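Local coordinates for putative uncharacterized protein (Streptococcus mutans, PDB 3L7N) that probably hydrolyses glutamine to supply ammonia for transfer to an acceptor, as glutamine amidotransferases of class I do, at residues Glu37-Asp42 with Ala70-Lys75; Pro66-Gln71 with Ala94-Val99; Gly140-Asp145 with Leu180-Glu185; Ala189-Glu194 with Glu212-Asp217. All coordinates share one frame; numbering follows the deposited sequence.

Contact 1: Glu37-Asp42 with Ala70-Lys75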
# COMPACT_ATOMS: atom_id res chain seq x y z
N GLU A 37 14.30 12.54 7.05
CA GLU A 37 13.94 13.55 6.04
C GLU A 37 12.63 14.21 6.34
O GLU A 37 11.75 13.61 6.86
CB GLU A 37 13.94 12.95 4.66
CG GLU A 37 15.30 12.69 4.15
CD GLU A 37 15.31 12.00 2.83
OE1 GLU A 37 14.30 12.03 2.10
OE2 GLU A 37 16.33 11.44 2.48
N LYS A 38 12.54 15.50 6.06
CA LYS A 38 11.30 16.30 6.44
C LYS A 38 10.19 16.14 5.39
O LYS A 38 10.44 16.27 4.18
CB LYS A 38 11.67 17.77 6.57
CG LYS A 38 11.85 18.26 7.93
CD LYS A 38 12.25 17.21 8.93
CE LYS A 38 11.73 17.71 10.33
NZ LYS A 38 11.95 16.81 11.48
N LEU A 39 8.97 15.84 5.85
CA LEU A 39 7.78 15.76 4.97
C LEU A 39 7.60 17.08 4.20
O LEU A 39 7.85 18.13 4.74
CB LEU A 39 6.54 15.52 5.80
CG LEU A 39 5.77 14.18 5.88
CD1 LEU A 39 6.47 12.97 5.28
CD2 LEU A 39 5.35 13.91 7.31
N PRO A 40 7.09 17.01 2.96
CA PRO A 40 6.78 18.24 2.26
C PRO A 40 5.86 19.10 3.10
O PRO A 40 4.91 18.58 3.69
CB PRO A 40 6.04 17.77 1.00
CG PRO A 40 6.15 16.32 0.95
CD PRO A 40 6.94 15.82 2.09
N LYS A 41 6.08 20.42 3.11
CA LYS A 41 5.09 21.29 3.75
C LYS A 41 3.91 21.73 2.83
O LYS A 41 2.77 21.92 3.31
CB LYS A 41 5.75 22.47 4.46
CG LYS A 41 6.21 22.12 5.98
CD LYS A 41 7.80 22.02 6.10
CE LYS A 41 8.49 23.34 5.49
NZ LYS A 41 9.98 23.20 5.24
N ASP A 42 4.17 21.74 1.49
CA ASP A 42 3.18 22.20 0.42
C ASP A 42 2.71 21.06 -0.43
O ASP A 42 3.56 20.38 -1.12
CB ASP A 42 3.85 23.22 -0.56
CG ASP A 42 4.38 24.40 0.14
OD1 ASP A 42 3.73 24.80 1.14
OD2 ASP A 42 5.48 24.90 -0.22
N ALA A 70 3.17 10.28 12.62
CA ALA A 70 1.95 9.80 11.96
C ALA A 70 0.98 10.94 11.80
O ALA A 70 0.33 11.07 10.78
CB ALA A 70 1.36 8.76 12.72
N GLN A 71 0.93 11.82 12.80
CA GLN A 71 0.08 13.00 12.74
C GLN A 71 0.38 13.86 11.51
O GLN A 71 -0.54 14.30 10.82
CB GLN A 71 0.24 13.83 14.01
CG GLN A 71 -1.06 14.02 14.79
CD GLN A 71 -2.29 13.69 13.97
OE1 GLN A 71 -2.75 14.51 13.17
NE2 GLN A 71 -2.83 12.50 14.16
N ALA A 72 1.66 14.09 11.24
CA ALA A 72 2.06 14.92 10.12
C ALA A 72 1.74 14.24 8.82
O ALA A 72 1.29 14.89 7.89
CB ALA A 72 3.48 15.24 10.20
N GLU A 73 1.92 12.90 8.75
CA GLU A 73 1.55 12.19 7.54
C GLU A 73 0.05 12.21 7.27
O GLU A 73 -0.40 12.50 6.08
CB GLU A 73 2.10 10.79 7.50
CG GLU A 73 3.53 10.80 7.85
CD GLU A 73 4.33 9.54 7.39
OE1 GLU A 73 3.86 8.77 6.49
OE2 GLU A 73 5.45 9.35 7.97
N VAL A 74 -0.75 12.03 8.35
CA VAL A 74 -2.23 12.19 8.26
C VAL A 74 -2.62 13.62 7.74
O VAL A 74 -3.38 13.75 6.75
CB VAL A 74 -2.94 11.89 9.57
CG1 VAL A 74 -4.42 12.25 9.45
CG2 VAL A 74 -2.76 10.40 9.97
N LYS A 75 -2.06 14.65 8.32
CA LYS A 75 -2.39 15.97 7.83
C LYS A 75 -1.97 16.16 6.41
O LYS A 75 -2.66 16.83 5.63
CB LYS A 75 -1.78 17.06 8.70
CG LYS A 75 -2.18 16.99 10.13
CD LYS A 75 -2.41 18.43 10.72
CE LYS A 75 -2.57 18.38 12.29
NZ LYS A 75 -1.77 19.48 12.91

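Contact 2: Pro66-Gln71 with Ala94-Val99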
# COMPACT_ATOMS: atom_id res chain seq x y z
N PRO A 66 11.93 7.51 16.26
CA PRO A 66 12.03 8.91 16.62
C PRO A 66 11.80 9.89 15.42
O PRO A 66 11.67 11.15 15.65
CB PRO A 66 13.43 9.01 17.13
CG PRO A 66 13.76 7.74 17.59
CD PRO A 66 13.02 6.75 16.81
N TYR A 67 11.77 9.32 14.18
CA TYR A 67 11.68 10.14 12.89
C TYR A 67 10.28 10.15 12.34
O TYR A 67 9.98 10.84 11.37
CB TYR A 67 12.60 9.55 11.85
CG TYR A 67 12.32 8.05 11.59
CD1 TYR A 67 11.26 7.65 10.78
CD2 TYR A 67 13.09 7.04 12.24
CE1 TYR A 67 10.96 6.31 10.59
CE2 TYR A 67 12.81 5.70 12.02
CZ TYR A 67 11.72 5.36 11.20
OH TYR A 67 11.41 4.05 10.99
N TYR A 68 9.44 9.33 12.92
CA TYR A 68 8.12 9.05 12.38
C TYR A 68 7.12 9.92 13.04
O TYR A 68 7.03 9.92 14.23
CB TYR A 68 7.80 7.63 12.71
CG TYR A 68 6.44 7.19 12.33
CD1 TYR A 68 5.56 6.75 13.27
CD2 TYR A 68 6.06 7.15 10.99
CE1 TYR A 68 4.34 6.31 12.92
CE2 TYR A 68 4.86 6.69 10.63
CZ TYR A 68 4.00 6.27 11.58
OH TYR A 68 2.76 5.82 11.21
N ASP A 69 6.31 10.61 12.26
CA ASP A 69 5.27 11.51 12.81
C ASP A 69 3.94 11.23 12.09
O ASP A 69 3.67 11.78 11.02
CB ASP A 69 5.71 12.95 12.63
CG ASP A 69 4.78 13.96 13.26
OD1 ASP A 69 3.63 13.62 13.62
OD2 ASP A 69 5.20 15.14 13.38
N ALA A 70 3.17 10.28 12.62
CA ALA A 70 1.95 9.80 11.96
C ALA A 70 0.98 10.94 11.80
O ALA A 70 0.33 11.07 10.78
CB ALA A 70 1.36 8.76 12.72
N GLN A 71 0.93 11.82 12.80
CA GLN A 71 0.08 13.00 12.74
C GLN A 71 0.38 13.86 11.51
O GLN A 71 -0.54 14.30 10.82
CB GLN A 71 0.24 13.83 14.01
CG GLN A 71 -1.06 14.02 14.79
CD GLN A 71 -2.29 13.69 13.97
OE1 GLN A 71 -2.75 14.51 13.17
NE2 GLN A 71 -2.83 12.50 14.16
N ALA A 94 -2.03 2.75 3.49
CA ALA A 94 -3.48 2.57 3.30
C ALA A 94 -4.23 2.83 4.63
O ALA A 94 -5.30 3.37 4.64
CB ALA A 94 -3.76 1.29 2.82
N GLN A 95 -3.56 2.57 5.74
CA GLN A 95 -4.10 2.78 7.05
C GLN A 95 -4.06 4.24 7.45
O GLN A 95 -4.97 4.71 8.15
CB GLN A 95 -3.37 1.90 8.06
CG GLN A 95 -3.59 0.43 7.74
CD GLN A 95 -2.54 -0.55 8.34
OE1 GLN A 95 -1.90 -0.29 9.37
NE2 GLN A 95 -2.41 -1.72 7.69
N LEU A 96 -3.02 4.98 7.02
CA LEU A 96 -3.01 6.42 7.30
C LEU A 96 -4.07 7.12 6.45
O LEU A 96 -4.69 8.06 6.88
CB LEU A 96 -1.63 7.05 7.07
CG LEU A 96 -0.50 6.58 7.99
CD1 LEU A 96 0.82 6.79 7.37
CD2 LEU A 96 -0.55 7.26 9.29
N MET A 97 -4.32 6.65 5.25
CA MET A 97 -5.44 7.18 4.52
C MET A 97 -6.79 6.98 5.28
O MET A 97 -7.58 7.92 5.41
CB MET A 97 -5.50 6.65 3.14
CG MET A 97 -4.35 7.05 2.35
SD MET A 97 -4.54 6.51 0.71
CE MET A 97 -5.83 7.57 0.19
N GLY A 98 -6.98 5.79 5.86
CA GLY A 98 -8.16 5.55 6.62
C GLY A 98 -8.35 6.60 7.71
O GLY A 98 -9.46 7.25 7.81
N VAL A 99 -7.28 6.80 8.51
CA VAL A 99 -7.32 7.75 9.59
C VAL A 99 -7.58 9.09 9.04
O VAL A 99 -8.37 9.80 9.55
CB VAL A 99 -6.01 7.75 10.39
CG1 VAL A 99 -6.04 8.78 11.46
CG2 VAL A 99 -5.80 6.42 11.00

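Contact 3: Gly140-Asp145 with Leu180-Glu185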
# COMPACT_ATOMS: atom_id res chain seq x y z
N GLY A 140 0.53 -9.84 -3.69
CA GLY A 140 1.36 -9.97 -2.48
C GLY A 140 0.67 -9.46 -1.20
O GLY A 140 -0.22 -8.64 -1.27
N HIS A 141 1.10 -9.95 -0.05
CA HIS A 141 0.53 -9.54 1.22
C HIS A 141 1.60 -9.53 2.21
O HIS A 141 2.45 -10.42 2.20
CB HIS A 141 -0.57 -10.53 1.69
CG HIS A 141 -1.73 -10.61 0.78
ND1 HIS A 141 -1.75 -11.42 -0.33
CD2 HIS A 141 -2.87 -9.89 0.75
CE1 HIS A 141 -2.85 -11.19 -1.02
NE2 HIS A 141 -3.55 -10.27 -0.39
N TRP A 142 1.57 -8.54 3.12
CA TRP A 142 2.47 -8.54 4.27
C TRP A 142 1.96 -7.71 5.48
O TRP A 142 2.61 -6.77 5.89
CB TRP A 142 3.86 -8.06 3.88
CG TRP A 142 4.93 -8.67 4.68
CD1 TRP A 142 5.20 -8.45 6.01
CD2 TRP A 142 5.91 -9.64 4.23
NE1 TRP A 142 6.27 -9.25 6.42
CE2 TRP A 142 6.73 -9.97 5.35
CE3 TRP A 142 6.20 -10.22 2.98
CZ2 TRP A 142 7.81 -10.84 5.25
CZ3 TRP A 142 7.24 -11.12 2.90
CH2 TRP A 142 8.04 -11.42 4.03
N HIS A 143 0.85 -8.14 6.12
CA HIS A 143 0.26 -7.33 7.20
C HIS A 143 -0.28 -8.09 8.36
O HIS A 143 -0.50 -9.27 8.29
CB HIS A 143 -0.84 -6.48 6.68
CG HIS A 143 -2.02 -7.26 6.23
ND1 HIS A 143 -1.96 -8.16 5.19
CD2 HIS A 143 -3.29 -7.28 6.67
CE1 HIS A 143 -3.15 -8.68 4.99
NE2 HIS A 143 -3.98 -8.16 5.87
N GLY A 144 -0.55 -7.36 9.42
CA GLY A 144 -1.25 -7.86 10.56
C GLY A 144 -2.46 -7.01 10.83
O GLY A 144 -3.40 -7.46 11.48
N ASP A 145 -2.45 -5.78 10.28
CA ASP A 145 -3.55 -4.82 10.46
C ASP A 145 -4.22 -4.50 9.11
O ASP A 145 -3.86 -5.07 8.08
CB ASP A 145 -3.05 -3.56 11.10
CG ASP A 145 -2.71 -3.75 12.53
OD1 ASP A 145 -3.04 -4.80 13.10
OD2 ASP A 145 -2.08 -2.86 13.10
N LEU A 180 0.86 -5.21 -4.78
CA LEU A 180 1.04 -5.68 -6.16
C LEU A 180 2.41 -5.27 -6.71
O LEU A 180 2.76 -5.64 -7.86
CB LEU A 180 -0.02 -5.11 -7.06
CG LEU A 180 -1.41 -5.67 -6.88
CD1 LEU A 180 -1.99 -5.36 -5.50
CD2 LEU A 180 -2.33 -5.13 -8.01
N GLU A 181 3.15 -4.48 -5.94
CA GLU A 181 4.35 -3.81 -6.40
C GLU A 181 5.60 -4.69 -6.17
O GLU A 181 6.75 -4.29 -6.51
CB GLU A 181 4.53 -2.45 -5.63
CG GLU A 181 5.22 -2.58 -4.25
CD GLU A 181 4.27 -2.85 -3.12
OE1 GLU A 181 3.03 -2.92 -3.34
OE2 GLU A 181 4.77 -3.00 -2.00
N PHE A 182 5.39 -5.86 -5.53
CA PHE A 182 6.50 -6.75 -5.16
C PHE A 182 7.33 -7.21 -6.40
O PHE A 182 6.83 -7.21 -7.58
CB PHE A 182 5.97 -7.95 -4.40
CG PHE A 182 5.72 -7.70 -2.94
CD1 PHE A 182 6.08 -6.47 -2.35
CD2 PHE A 182 5.16 -8.74 -2.11
CE1 PHE A 182 5.88 -6.24 -0.96
CE2 PHE A 182 4.94 -8.54 -0.72
CZ PHE A 182 5.30 -7.29 -0.12
N THR A 183 8.57 -7.57 -6.13
CA THR A 183 9.44 -8.18 -7.07
C THR A 183 10.34 -9.11 -6.23
O THR A 183 10.40 -8.98 -4.96
CB THR A 183 10.34 -7.15 -7.71
OG1 THR A 183 11.28 -6.67 -6.74
CG2 THR A 183 9.57 -5.99 -8.26
N PRO A 184 11.09 -10.00 -6.90
CA PRO A 184 11.88 -10.94 -6.04
C PRO A 184 12.85 -10.23 -5.07
O PRO A 184 12.97 -10.62 -3.87
CB PRO A 184 12.63 -11.80 -7.05
CG PRO A 184 11.76 -11.71 -8.39
CD PRO A 184 11.08 -10.39 -8.35
N GLU A 185 13.45 -9.15 -5.52
CA GLU A 185 14.38 -8.45 -4.65
C GLU A 185 13.69 -7.73 -3.46
O GLU A 185 14.26 -7.66 -2.34
CB GLU A 185 15.25 -7.52 -5.44
CG GLU A 185 16.25 -8.23 -6.30
CD GLU A 185 15.72 -8.55 -7.67
OE1 GLU A 185 14.49 -8.36 -7.92
OE2 GLU A 185 16.53 -8.99 -8.50

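Contact 4: Ala189-Glu194 with Glu212-Asp217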
# COMPACT_ATOMS: atom_id res chain seq x y z
N ALA A 189 14.19 -8.60 0.65
CA ALA A 189 14.53 -7.66 1.76
C ALA A 189 13.55 -7.85 2.93
O ALA A 189 13.96 -7.80 4.15
CB ALA A 189 14.58 -6.20 1.28
N LEU A 190 12.27 -8.17 2.59
CA LEU A 190 11.25 -8.38 3.61
C LEU A 190 11.52 -9.63 4.39
O LEU A 190 11.51 -9.60 5.66
CB LEU A 190 9.83 -8.41 2.99
CG LEU A 190 9.27 -6.98 2.82
CD1 LEU A 190 8.20 -6.89 1.76
CD2 LEU A 190 8.84 -6.40 4.13
N ILE A 191 11.89 -10.70 3.69
CA ILE A 191 12.28 -11.96 4.37
C ILE A 191 13.44 -11.73 5.34
O ILE A 191 13.43 -12.28 6.42
CB ILE A 191 12.62 -13.08 3.36
CG1 ILE A 191 11.35 -13.53 2.64
CG2 ILE A 191 13.33 -14.27 4.07
CD1 ILE A 191 11.61 -14.19 1.34
N ALA A 192 14.40 -10.87 4.95
CA ALA A 192 15.59 -10.61 5.77
C ALA A 192 15.22 -9.91 7.01
O ALA A 192 15.86 -10.08 8.01
CB ALA A 192 16.58 -9.81 5.00
N GLN A 193 14.16 -9.11 6.95
CA GLN A 193 13.67 -8.38 8.17
C GLN A 193 12.77 -9.25 9.11
O GLN A 193 12.68 -8.97 10.30
CB GLN A 193 12.95 -7.06 7.80
CG GLN A 193 13.01 -6.02 8.93
CD GLN A 193 14.53 -5.55 9.29
OE1 GLN A 193 15.50 -5.80 8.51
NE2 GLN A 193 14.69 -4.87 10.42
N GLU A 194 12.14 -10.29 8.56
CA GLU A 194 11.14 -11.06 9.30
C GLU A 194 11.74 -12.00 10.30
O GLU A 194 12.41 -12.95 9.93
CB GLU A 194 10.21 -11.82 8.36
CG GLU A 194 8.88 -12.28 9.03
CD GLU A 194 8.13 -11.13 9.75
OE1 GLU A 194 7.46 -10.29 9.05
OE2 GLU A 194 8.23 -11.04 11.01
N GLU A 212 8.65 -20.28 -1.01
CA GLU A 212 7.41 -20.11 -1.77
C GLU A 212 7.33 -18.74 -2.34
O GLU A 212 7.00 -18.57 -3.51
CB GLU A 212 6.20 -20.38 -0.90
CG GLU A 212 5.57 -21.69 -1.17
CD GLU A 212 4.70 -22.13 -0.04
OE1 GLU A 212 5.08 -21.94 1.16
OE2 GLU A 212 3.60 -22.65 -0.34
N MET A 213 7.68 -17.76 -1.52
CA MET A 213 7.63 -16.36 -1.94
C MET A 213 8.76 -15.99 -2.85
O MET A 213 8.56 -15.24 -3.85
CB MET A 213 7.62 -15.45 -0.75
CG MET A 213 6.44 -15.67 0.06
SD MET A 213 6.24 -14.50 1.34
CE MET A 213 7.45 -15.02 2.55
N GLN A 214 9.94 -16.52 -2.54
CA GLN A 214 11.14 -16.12 -3.22
C GLN A 214 11.17 -16.60 -4.69
O GLN A 214 11.66 -15.87 -5.58
CB GLN A 214 12.33 -16.60 -2.47
CG GLN A 214 13.57 -16.03 -2.94
CD GLN A 214 13.79 -14.62 -2.44
OE1 GLN A 214 14.14 -14.40 -1.24
NE2 GLN A 214 13.61 -13.59 -3.36
N THR A 215 10.56 -17.76 -4.95
CA THR A 215 10.57 -18.38 -6.31
C THR A 215 9.41 -17.92 -7.16
O THR A 215 9.38 -18.18 -8.35
CB THR A 215 10.53 -19.90 -6.23
OG1 THR A 215 9.38 -20.29 -5.48
CG2 THR A 215 11.82 -20.45 -5.53
N PHE A 216 8.45 -17.24 -6.53
CA PHE A 216 7.17 -16.92 -7.17
C PHE A 216 7.38 -15.92 -8.33
O PHE A 216 8.37 -15.23 -8.36
CB PHE A 216 6.17 -16.38 -6.10
CG PHE A 216 4.83 -16.10 -6.63
CD1 PHE A 216 3.83 -17.05 -6.57
CD2 PHE A 216 4.54 -14.84 -7.25
CE1 PHE A 216 2.49 -16.78 -7.16
CE2 PHE A 216 3.24 -14.55 -7.82
CZ PHE A 216 2.23 -15.51 -7.78
N ASP A 217 6.50 -15.91 -9.31
CA ASP A 217 6.66 -14.98 -10.41
C ASP A 217 5.73 -13.74 -10.29
O ASP A 217 4.47 -13.86 -10.46
CB ASP A 217 6.44 -15.66 -11.75
CG ASP A 217 6.53 -14.66 -12.95
OD1 ASP A 217 6.45 -13.44 -12.74
OD2 ASP A 217 6.69 -15.10 -14.09

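Contact 1: Glu37-Asp42 with Ala70-Lys75
Glu-73 and Leu-39 meet where a loop of the class I glutamine amidotransferase fold lies against helix 70-82. That helix is the connection of a beta-alpha-beta crossover, leading from strand 48-51 to its parallel neighbour 86-90. Residues 37-42 belong to the loop between strands 27-32 and 48-51. Glu-73 can be followed outward from CB. Its first torsion (chi1 -48°) sets CG beside the backbone N and anti to the carbonyl carbon. CG is the atom that meets the loop: it lies 3.6 Å from CD2 of Leu-39, and the two side chains cross at about a right angle. Beyond CG the chain is extended, so the carboxylate is carried past the leucine. There OE1 is hydrogen-bonded to His-8 NE2 and also packs against Leu-96 of helix 92-100. OE2 comes beside the ring of Tyr-68. The apolar stem of the glutamate thus faces the loop, while its polar end is buried and has a partner in His-8, just after strand 2-7. No hydrogen bond joins the two segments. Leu-39 also touches Ile-6 of strand 2-7, Thr-31 of strand 27-32 and Val-33 just after it. A single methyl of the leucine does the work on the helix side: its CD2 also rests 3.7 Å from CB of Ala-72.

Contact 2: Pro66-Gln71 with Ala94-Val99
The hydroxyl of Tyr-68 is hydrogen-bonded to the backbone O of Ser-57, and the same OH packs on Leu-96, 4.1 Å from its CD2. The carbonyl acceptor satisfies this buried phenol and fixes the far end of the ring. Tyr-68 and Leu-96 approach from opposite directions. On the tyrosine, CG stands anti to the backbone N (chi1 176°), which sends the ring across toward helix 92-100. The chain then passes over one face of the ring, with Ala-70 N 4.1 Å above the plane of Tyr-68 and over its centre. Ala-70 forms the other half of the seat for the leucine. Its CB is 4.2 Å from Leu-96 CD2, and its carbonyl O lies about equally near that methyl. The contact is van der Waals packing around one leucine branch. Just before Ala-70, Asp-69 is the N-cap of helix 70-82, its OD1 accepting from Ala-72 N. Leu-96 sits close to the turn around Cys-91, whose sequence is consistent with a nucleophile elbow. Helix 92-100 follows that turn after strand 86-90, and helix 70-82 packs against it, where Val-74 and Ile-77 also touch Leu-96.

Contact 3: Gly140-Asp145 with Leu180-Glu185
Phe-182 packs on the end of strand 136-143 through one side of its ring. The van der Waals contacts of the ring come first. CD2 of Phe-182 lies 4.0 Å from CA of Gly-140, where no side chain stands between ring and strand. Next to it, Phe-182 CE2 is 4.1 Å from the backbone N of His-141. The same CE2 reaches the edge of the Trp-142 indole, near its plane, 4.3 Å from CE3. The phenylalanine is also stacked on the ring of His-179.

Polar bonds hold the frame. Trp-142 NE1 is hydrogen-bonded to Glu-194 OE1, which fixes the indole. Asn-222 ND2 is hydrogen-bonded to the carbonyl oxygens of both Leu-180 and Phe-182. Glu-181 OE2 is hydrogen-bonded to His-179 ND1. This pair, with Cys-91, is consistent with the Cys-His-Glu catalytic triad of class I amidotransferases, so Phe-182 would back the histidine.

In the backbone, Gly-140 is hydrogen-bonded to His-179. A classic beta bulge sets Trp-142 and His-143 together opposite Glu-112 of strand 106-113. Helix 184-193 starts after Thr-183, its N-cap, and turns Val-187 and Leu-190 onto Phe-182, while helix 219-233 meets Leu-180 and Glu-181.

Contact 4: Ala189-Glu194 with Glu212-Asp217
Ile-191 holds CG1 beside its backbone N (chi1 -69°), and Met-213 turns back at its thioether (chi3 -76°); the two side chains run past one another, pointing opposite ways. The methionine methyl CE ends 4.2 Å from CG1 of Ile-191. Gln-214 arrives by a different path. Its CG is anti to the backbone N, and a bend at chi2 (79°) swings the amide over toward the isoleucine, which it meets at a slant. Its OE1 lies 3.6 Å from CD1 of Ile-191. This is packing of a carbonyl oxygen on a methyl, and no hydrogen bond joins the two segments. The contact joins the last turns of helix 184-193, which follows the presumed catalytic loop in this class I amidotransferase fold, to the short helix 210-214. Helix 197-203 lies between them in the chain. The other end of the Gln-214 amide is used as well: NE2 makes a weak hydrogen bond to the carbonyl O of Pro-184, in the first turn of helix 184-193. Further in, Met-213 is buried and touches Val-187 of that helix, Leu-197 of helix 197-203 and Trp-142 of strand 136-143. Its carbonyl O is hydrogen-bonded to the hydroxyl of Tyr-218.

Overall arrangement
The contacts form two pairs on the fold. Contacts 1 and 2 share helix 70-82 and residues Ala-70 and Gln-71, with centres about 9 Å apart. Contacts 3 and 4 share helix 184-193, their centres also about 9 Å apart. Contacts 1 and 3 lie on opposite sides of the chain's centre. Contacts 2 and 3 are buried, whereas 1 and 4 are only partly so and lie farther out. None has a hydrogen bond between its own segments. Contacts 1, 2 and 4 each turn on one branched aliphatic side chain, contact 3 on an aromatic ring. Buried polar groups find partners elsewhere: Glu-73 with His-8, Tyr-68 with Ser-57, and Glu-181 with His-179 in the probable active site at contact 3.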